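Local coordinates for mRNA-binding protein PUF3 (Saccharomyces cerevisiae, PDB 3K49), which binds the 3'-UTR of COX17 and other mRNAs for mitochondrial proteins, promoting COX17 mRNA deadenylation and decay and localizing bound messages near mitochondria, at residues Ser259-Lys262 with Phe263-Asn266; Val241-Lys244 with Gln245-Ile248. All coordinates share one frame; numbering follows the deposited sequence.

Contact 1. Residues Ser259-Lys262 with Phe263-Asn266; sequences SKHK and FASN. With nucleotides of chain B.
Ser-265 N donates to His-261 O (2.9 Å), and Phe-263 N to His-261 ND1 (3.0 Å), the second a capping bond at the turn into the RNA-binding helix 264-274 of Pumilio repeat 7. Phe-263 N sits almost in the imidazole plane, at the ring edge, so ND1 is probably unprotonated here. The His-261 ring is turned back toward the helix start by a chi1 of -167°, which sets CG opposite the residue's own N, and its CB rests on Ala-264 CB. The hydroxyl of Ser-265 accepts from N2 of G4 of chain B (OG to N2 2.9 Å, N-H...O 155°); its own proton faces two weak choices, the carbonyls of His-261 and Lys-262. Lys-262 runs out along the RNA backbone, where NZ donates to O2' of G4 (3.0 Å) and weakly to O5' of U5 of chain B. On the way its CD passes over one face of the Phe-263 ring, offset toward the rim, while Phe-263 CD2 meets O2 of U5. The Asn-266 amide slips between two bases: CG lies over the U5 ring at C4 (3.3 Å), and OD1 lies over the C2-N2 edge of the G4 base, 3.5 Å from C2.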
ATOM      1  N   SER A 259     -15.407  -3.939 -16.956  1.00 43.49           N
ATOM      2  CA  SER A 259     -15.113  -2.578 -17.385  1.00 49.08           C
ATOM      3  C   SER A 259     -16.134  -1.575 -16.866  1.00 53.79           C
ATOM      4  O   SER A 259     -15.836  -0.394 -16.719  1.00 61.19           O
ATOM      5  CB  SER A 259     -15.029  -2.495 -18.909  1.00 52.25           C
ATOM      6  OG  SER A 259     -13.970  -3.295 -19.405  1.00 54.33           O
ATOM      7  N   LYS A 260     -17.342  -2.048 -16.589  1.00 63.39           N
ATOM      8  CA  LYS A 260     -18.420  -1.177 -16.134  1.00 60.67           C
ATOM      9  C   LYS A 260     -18.543  -1.211 -14.615  1.00 68.21           C
ATOM     10  O   LYS A 260     -19.455  -0.612 -14.030  1.00 67.78           O
ATOM     11  CB  LYS A 260     -19.740  -1.596 -16.785  1.00 65.20           C
ATOM     12  CG  LYS A 260     -19.764  -1.421 -18.302  1.00 69.36           C
ATOM     13  CD  LYS A 260     -21.020  -2.020 -18.924  1.00 71.86           C
ATOM     14  CE  LYS A 260     -22.266  -1.303 -18.445  1.00 77.90           C
ATOM     15  NZ  LYS A 260     -23.504  -1.880 -19.027  1.00 83.39           N
ATOM     16  N   HIS A 261     -17.607  -1.919 -13.994  1.00 64.23           N
ATOM     17  CA  HIS A 261     -17.578  -2.118 -12.553  1.00 52.22           C
ATOM     18  C   HIS A 261     -16.581  -1.137 -11.939  1.00 50.63           C
ATOM     19  O   HIS A 261     -15.444  -1.023 -12.405  1.00 58.79           O
ATOM     20  CB  HIS A 261     -17.154  -3.556 -12.262  1.00 53.03           C
ATOM     21  CG  HIS A 261     -17.381  -3.981 -10.847  1.00 54.61           C
ATOM     22  ND1 HIS A 261     -16.824  -3.331  -9.781  1.00 53.91           N
ATOM     23  CD2 HIS A 261     -18.096  -5.023 -10.340  1.00 43.43           C
ATOM     24  CE1 HIS A 261     -17.193  -3.942  -8.657  1.00 56.37           C
ATOM     25  NE2 HIS A 261     -17.954  -4.960  -8.974  1.00 55.77           N
ATOM     26  N   LYS A 262     -17.014  -0.422 -10.908  1.00 55.49           N
ATOM     27  CA  LYS A 262     -16.176   0.574 -10.242  1.00 59.57           C
ATOM     28  C   LYS A 262     -14.788   0.030  -9.875  1.00 52.81           C
ATOM     29  O   LYS A 262     -13.755   0.654 -10.161  1.00 49.62           O
ATOM     30  CB  LYS A 262     -16.889   1.111  -8.990  1.00 54.25           C
ATOM     31  CG  LYS A 262     -16.052   2.074  -8.177  1.00 56.46           C
ATOM     32  CD  LYS A 262     -16.792   2.526  -6.935  1.00 76.23           C
ATOM     33  CE  LYS A 262     -15.862   3.238  -5.961  1.00 80.70           C
ATOM     34  NZ  LYS A 262     -15.012   4.253  -6.655  1.00 81.82           N
ATOM     35  N   PHE A 263     -14.780  -1.144  -9.252  1.00 53.96           N
ATOM     36  CA  PHE A 263     -13.553  -1.763  -8.774  1.00 49.77           C
ATOM     37  C   PHE A 263     -12.864  -2.605  -9.846  1.00 54.14           C
ATOM     38  O   PHE A 263     -11.645  -2.536 -10.023  1.00 60.19           O
ATOM     39  CB  PHE A 263     -13.846  -2.620  -7.536  1.00 54.17           C
ATOM     40  CG  PHE A 263     -14.396  -1.835  -6.372  1.00 51.67           C
ATOM     41  CD1 PHE A 263     -15.619  -2.172  -5.804  1.00 51.67           C
ATOM     42  CD2 PHE A 263     -13.692  -0.754  -5.847  1.00 53.38           C
ATOM     43  CE1 PHE A 263     -16.137  -1.458  -4.732  1.00 44.09           C
ATOM     44  CE2 PHE A 263     -14.204  -0.023  -4.772  1.00 55.87           C
ATOM     45  CZ  PHE A 263     -15.430  -0.375  -4.220  1.00 48.47           C
ATOM     46  N   ALA A 264     -13.645  -3.399 -10.565  1.00 53.80           N
ATOM     47  CA  ALA A 264     -13.083  -4.339 -11.525  1.00 40.48           C
ATOM     48  C   ALA A 264     -12.511  -3.641 -12.771  1.00 44.87           C
ATOM     49  O   ALA A 264     -11.648  -4.192 -13.459  1.00 41.04           O
ATOM     50  CB  ALA A 264     -14.121  -5.415 -11.899  1.00 39.28           C
ATOM     51  N   SER A 265     -12.971  -2.422 -13.045  1.00 44.09           N
ATOM     52  CA  SER A 265     -12.468  -1.676 -14.203  1.00 36.78           C
ATOM     53  C   SER A 265     -10.975  -1.420 -14.083  1.00 46.03           C
ATOM     54  O   SER A 265     -10.270  -1.380 -15.082  1.00 56.51           O
ATOM     55  CB  SER A 265     -13.218  -0.352 -14.380  1.00 48.12           C
ATOM     56  OG  SER A 265     -13.061   0.503 -13.258  1.00 49.97           O
ATOM     57  N   ASN A 266     -10.492  -1.233 -12.854  1.00 53.37           N
ATOM     58  CA  ASN A 266      -9.060  -1.051 -12.614  1.00 47.94           C
ATOM     59  C   ASN A 266      -8.276  -2.328 -12.921  1.00 48.39           C
ATOM     60  O   ASN A 266      -7.133  -2.272 -13.371  1.00 53.51           O
ATOM     61  CB  ASN A 266      -8.789  -0.606 -11.172  1.00 47.06           C
ATOM     62  CG  ASN A 266      -9.360   0.773 -10.861  1.00 49.73           C
ATOM     63  OD1 ASN A 266      -8.886   1.793 -11.371  1.00 48.80           O
ATOM     64  ND2 ASN A 266     -10.371   0.807 -10.006  1.00 44.79           N
TER
ATOM     65  P     U B   5     -13.165   7.784  -6.856  1.00 76.46           P
ATOM     66  OP1   U B   5     -13.964   8.066  -5.642  1.00 58.97           O
ATOM     67  OP2   U B   5     -12.023   8.657  -7.227  1.00 61.17           O
ATOM     68  O5'   U B   5     -12.613   6.290  -6.777  1.00 84.45           O
ATOM     69  C5'   U B   5     -11.420   5.997  -6.073  1.00 67.48           C
ATOM     70  C4'   U B   5     -11.592   4.686  -5.344  1.00 63.40           C
ATOM     71  O4'   U B   5     -11.553   3.601  -6.294  1.00 66.16           O
ATOM     72  C3'   U B   5     -10.514   4.320  -4.347  1.00 57.64           C
ATOM     73  O3'   U B   5     -10.749   5.014  -3.121  1.00 64.98           O
ATOM     74  C2'   U B   5     -10.768   2.827  -4.202  1.00 55.05           C
ATOM     75  O2'   U B   5     -11.873   2.583  -3.362  1.00 56.19           O
ATOM     76  C1'   U B   5     -11.126   2.427  -5.639  1.00 61.12           C
ATOM     77  N1    U B   5     -10.015   1.839  -6.417  1.00 46.56           N
ATOM     78  C2    U B   5      -9.864   0.474  -6.391  1.00 46.28           C
ATOM     79  O2    U B   5     -10.602  -0.257  -5.757  1.00 43.30           O
ATOM     80  N3    U B   5      -8.812  -0.011  -7.131  1.00 37.82           N
ATOM     81  C4    U B   5      -7.912   0.718  -7.862  1.00 43.35           C
ATOM     82  O4    U B   5      -6.991   0.142  -8.431  1.00 54.69           O
ATOM     83  C5    U B   5      -8.134   2.132  -7.842  1.00 43.24           C
ATOM     84  C6    U B   5      -9.154   2.631  -7.140  1.00 47.61           C
ATOM     85  P     G B   4     -13.694  11.686 -10.823  1.00 86.29           P
ATOM     86  OP1   G B   4     -13.974  12.095  -9.424  1.00 94.21           O
ATOM     87  OP2   G B   4     -12.434  12.114 -11.488  1.00 80.15           O
ATOM     88  O5'   G B   4     -13.776  10.098 -10.890  1.00 75.48           O
ATOM     89  C5'   G B   4     -15.001   9.424 -10.641  1.00 80.37           C
ATOM     90  C4'   G B   4     -14.742   7.951 -10.441  1.00 77.36           C
ATOM     91  O4'   G B   4     -14.199   7.397 -11.664  1.00 83.98           O
ATOM     92  C3'   G B   4     -13.661   7.652  -9.418  1.00 85.04           C
ATOM     93  O3'   G B   4     -14.179   7.714  -8.097  1.00 90.44           O
ATOM     94  C2'   G B   4     -13.193   6.258  -9.830  1.00 77.62           C
ATOM     95  O2'   G B   4     -13.998   5.203  -9.341  1.00 81.76           O
ATOM     96  C1'   G B   4     -13.310   6.342 -11.351  1.00 70.29           C
ATOM     97  N9    G B   4     -12.040   6.594 -12.019  1.00 69.44           N
ATOM     98  C8    G B   4     -11.316   7.763 -12.074  1.00 65.12           C
ATOM     99  N7    G B   4     -10.209   7.645 -12.758  1.00 67.48           N
ATOM    100  C5    G B   4     -10.209   6.320 -13.181  1.00 51.84           C
ATOM    101  C6    G B   4      -9.270   5.604 -13.950  1.00 58.22           C
ATOM    102  O6    G B   4      -8.213   6.006 -14.453  1.00 65.39           O
ATOM    103  N1    G B   4      -9.662   4.282 -14.125  1.00 61.42           N
ATOM    104  C2    G B   4     -10.816   3.732 -13.633  1.00 57.70           C
ATOM    105  N2    G B   4     -11.042   2.444 -13.907  1.00 57.31           N
ATOM    106  N3    G B   4     -11.696   4.391 -12.921  1.00 61.95           N
ATOM    107  C4    G B   4     -11.328   5.669 -12.735  1.00 60.63           C
TER

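Contact 2. Residues Val241-Lys244 with Gln245-Ile248; sequences VDIK and QEII
Ile-247 lays its CG1-CD1 arm over the backbone carbonyl of Ile-243 one turn earlier, CG1 coming to 3.1 Å from Ile-243 O. The end of the same arm reaches the Ile-243 branch, with Ile-247 CD1 3.9 Å from Ile-243 CG2. Because CG1 of Ile-247 stands beside its own backbone N (chi1 -66°), the arm points back along the helix. Ile-248 sets its CG1 on the next carbonyl in the same way, 3.1 Å from Lys-244 O, but its CD1 turns away from that oxygen. Beneath these side chains run regular i to i+4 helix bonds, from Glu-246 N to Asp-242 O (3.1 Å) and from Ile-248 N to Lys-244 O (3.2 Å) among them. Asp-242 O also receives a weak bond from Gln-245 N.

The helix, 238-252, belongs in this part to Pumilio repeat 6 of the all-helical PUF array. Its buried side faces the RNA-binding helix 222-230, where Ile-247 meets Ile-226, Val-229 and Leu-230, while Ile-248 bridges to Ile-283 of helix 277-284 in repeat 7. Lys-244 is extended throughout, which carries its ammonium to the carbonyls of Tyr-274 and Gln-232, a buried charge gripped by backbone oxygens near helix ends. Gln-245 instead bends at chi2 (64°), and its amide is held at both atoms: OE1 accepts from Gln-279 NE2, and NE2 donates to Glu-249 OE2.

Toward the more exposed side, Glu-246 leans back over the preceding turn, its CG 3.1 Å from Asp-242 O. Its carboxylate also approaches the Ile-243 side chain, though the modelled closeness there is doubtful. Glu-246 OE2 and Asp-242 OD2 stand 6.0 Å apart and may repel each other mildly, an effect that Lys-210, packed against the side chains of both Ile-243 and Glu-246, would probably offset.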
ATOM      1  N   VAL A 241       2.836 -17.256 -12.635  1.00 62.38           N
ATOM      2  CA  VAL A 241       2.518 -17.380 -14.052  1.00 65.36           C
ATOM      3  C   VAL A 241       1.122 -17.991 -14.284  1.00 62.66           C
ATOM      4  O   VAL A 241       0.302 -17.443 -15.028  1.00 46.97           O
ATOM      5  CB  VAL A 241       3.596 -18.203 -14.796  1.00 71.63           C
ATOM      6  CG1 VAL A 241       3.200 -18.427 -16.257  1.00 57.48           C
ATOM      7  CG2 VAL A 241       4.941 -17.515 -14.699  1.00 64.27           C
ATOM      8  N   ASP A 242       0.852 -19.124 -13.647  1.00 59.90           N
ATOM      9  CA  ASP A 242      -0.451 -19.762 -13.778  1.00 61.88           C
ATOM     10  C   ASP A 242      -1.590 -18.871 -13.271  1.00 69.36           C
ATOM     11  O   ASP A 242      -2.619 -18.738 -13.939  1.00 69.13           O
ATOM     12  CB  ASP A 242      -0.474 -21.088 -13.023  1.00 71.22           C
ATOM     13  CG  ASP A 242       0.386 -22.149 -13.677  1.00 87.74           C
ATOM     14  OD1 ASP A 242       0.772 -21.962 -14.849  1.00 85.82           O
ATOM     15  OD2 ASP A 242       0.675 -23.171 -13.018  1.00101.28           O
ATOM     16  N   ILE A 243      -1.419 -18.264 -12.097  1.00 63.37           N
ATOM     17  CA  ILE A 243      -2.466 -17.416 -11.534  1.00 58.43           C
ATOM     18  C   ILE A 243      -2.669 -16.170 -12.388  1.00 55.51           C
ATOM     19  O   ILE A 243      -3.793 -15.698 -12.556  1.00 49.45           O
ATOM     20  CB  ILE A 243      -2.139 -16.994 -10.091  1.00 67.12           C
ATOM     21  CG1 ILE A 243      -1.926 -18.228  -9.212  1.00 71.50           C
ATOM     22  CG2 ILE A 243      -3.245 -16.112  -9.528  1.00 63.26           C
ATOM     23  CD1 ILE A 243      -3.130 -19.139  -9.138  1.00 76.11           C
ATOM     24  N   LYS A 244      -1.579 -15.636 -12.931  1.00 48.29           N
ATOM     25  CA  LYS A 244      -1.697 -14.462 -13.787  1.00 52.28           C
ATOM     26  C   LYS A 244      -2.524 -14.780 -15.028  1.00 47.88           C
ATOM     27  O   LYS A 244      -3.250 -13.928 -15.536  1.00 43.80           O
ATOM     28  CB  LYS A 244      -0.334 -13.914 -14.186  1.00 44.06           C
ATOM     29  CG  LYS A 244      -0.429 -12.594 -14.934  1.00 48.94           C
ATOM     30  CD  LYS A 244       0.944 -12.086 -15.330  1.00 61.01           C
ATOM     31  CE  LYS A 244       0.871 -10.801 -16.144  1.00 49.31           C
ATOM     32  NZ  LYS A 244       2.219 -10.137 -16.203  1.00 52.35           N
ATOM     33  N   GLN A 245      -2.413 -16.015 -15.503  1.00 49.01           N
ATOM     34  CA  GLN A 245      -3.196 -16.474 -16.639  1.00 51.05           C
ATOM     35  C   GLN A 245      -4.699 -16.598 -16.305  1.00 54.62           C
ATOM     36  O   GLN A 245      -5.546 -16.112 -17.056  1.00 49.93           O
ATOM     37  CB  GLN A 245      -2.635 -17.801 -17.172  1.00 61.22           C
ATOM     38  CG  GLN A 245      -3.342 -18.342 -18.426  1.00 61.63           C
ATOM     39  CD  GLN A 245      -3.183 -17.433 -19.639  1.00 50.98           C
ATOM     40  OE1 GLN A 245      -2.188 -16.731 -19.767  1.00 57.05           O
ATOM     41  NE2 GLN A 245      -4.166 -17.445 -20.530  1.00 48.94           N
ATOM     42  N   GLU A 246      -5.029 -17.234 -15.178  1.00 47.24           N
ATOM     43  CA  GLU A 246      -6.432 -17.351 -14.745  1.00 47.80           C
ATOM     44  C   GLU A 246      -7.081 -15.994 -14.533  1.00 44.94           C
ATOM     45  O   GLU A 246      -8.297 -15.860 -14.606  1.00 44.06           O
ATOM     46  CB  GLU A 246      -6.558 -18.176 -13.455  1.00 46.77           C
ATOM     47  CG  GLU A 246      -5.609 -19.371 -13.416  1.00 70.40           C
ATOM     48  CD  GLU A 246      -5.412 -19.952 -12.025  1.00 79.52           C
ATOM     49  OE1 GLU A 246      -6.424 -20.325 -11.381  1.00 82.34           O
ATOM     50  OE2 GLU A 246      -4.239 -20.041 -11.588  1.00 75.07           O
ATOM     51  N   ILE A 247      -6.271 -14.987 -14.235  1.00 51.61           N
ATOM     52  CA  ILE A 247      -6.812 -13.656 -14.024  1.00 49.44           C
ATOM     53  C   ILE A 247      -7.153 -13.065 -15.378  1.00 41.31           C
ATOM     54  O   ILE A 247      -8.252 -12.562 -15.577  1.00 49.51           O
ATOM     55  CB  ILE A 247      -5.844 -12.746 -13.257  1.00 41.78           C
ATOM     56  CG1 ILE A 247      -5.641 -13.262 -11.831  1.00 36.01           C
ATOM     57  CG2 ILE A 247      -6.385 -11.337 -13.228  1.00 35.90           C
ATOM     58  CD1 ILE A 247      -4.373 -12.746 -11.154  1.00 33.94           C
ATOM     59  N   ILE A 248      -6.206 -13.147 -16.306  1.00 37.10           N
ATOM     60  CA  ILE A 248      -6.438 -12.737 -17.679  1.00 42.29           C
ATOM     61  C   ILE A 248      -7.642 -13.488 -18.288  1.00 50.76           C
ATOM     62  O   ILE A 248      -8.561 -12.891 -18.864  1.00 43.27           O
ATOM     63  CB  ILE A 248      -5.207 -13.034 -18.550  1.00 45.02           C
ATOM     64  CG1 ILE A 248      -3.976 -12.282 -18.035  1.00 53.06           C
ATOM     65  CG2 ILE A 248      -5.486 -12.676 -19.993  1.00 45.36           C
ATOM     66  CD1 ILE A 248      -4.128 -10.767 -18.024  1.00 53.51           C
TER

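Overall arrangement
Contact 2 comes first along the chain, in repeat 6, and contact 1 follows in repeat 7; their centres lie 18 Å apart and they do not touch, the nearest atoms being about 9 Å apart. Both are partly buried, but they meet different surroundings. Residues 259-266 open a helix directly on the RNA, and several of their polar side chains (Lys-262, Ser-265, Asn-266) meet bases, ribose and a phosphate ester oxygen. Residues 241-248 lie within a helix, their nearest atom about 12 Å from the nucleic acid, and there isoleucines join neighbouring helices while polar ends find protein partners. Helices 213-218 and 222-230 of repeat 6 border both contacts, linking them through shared neighbours.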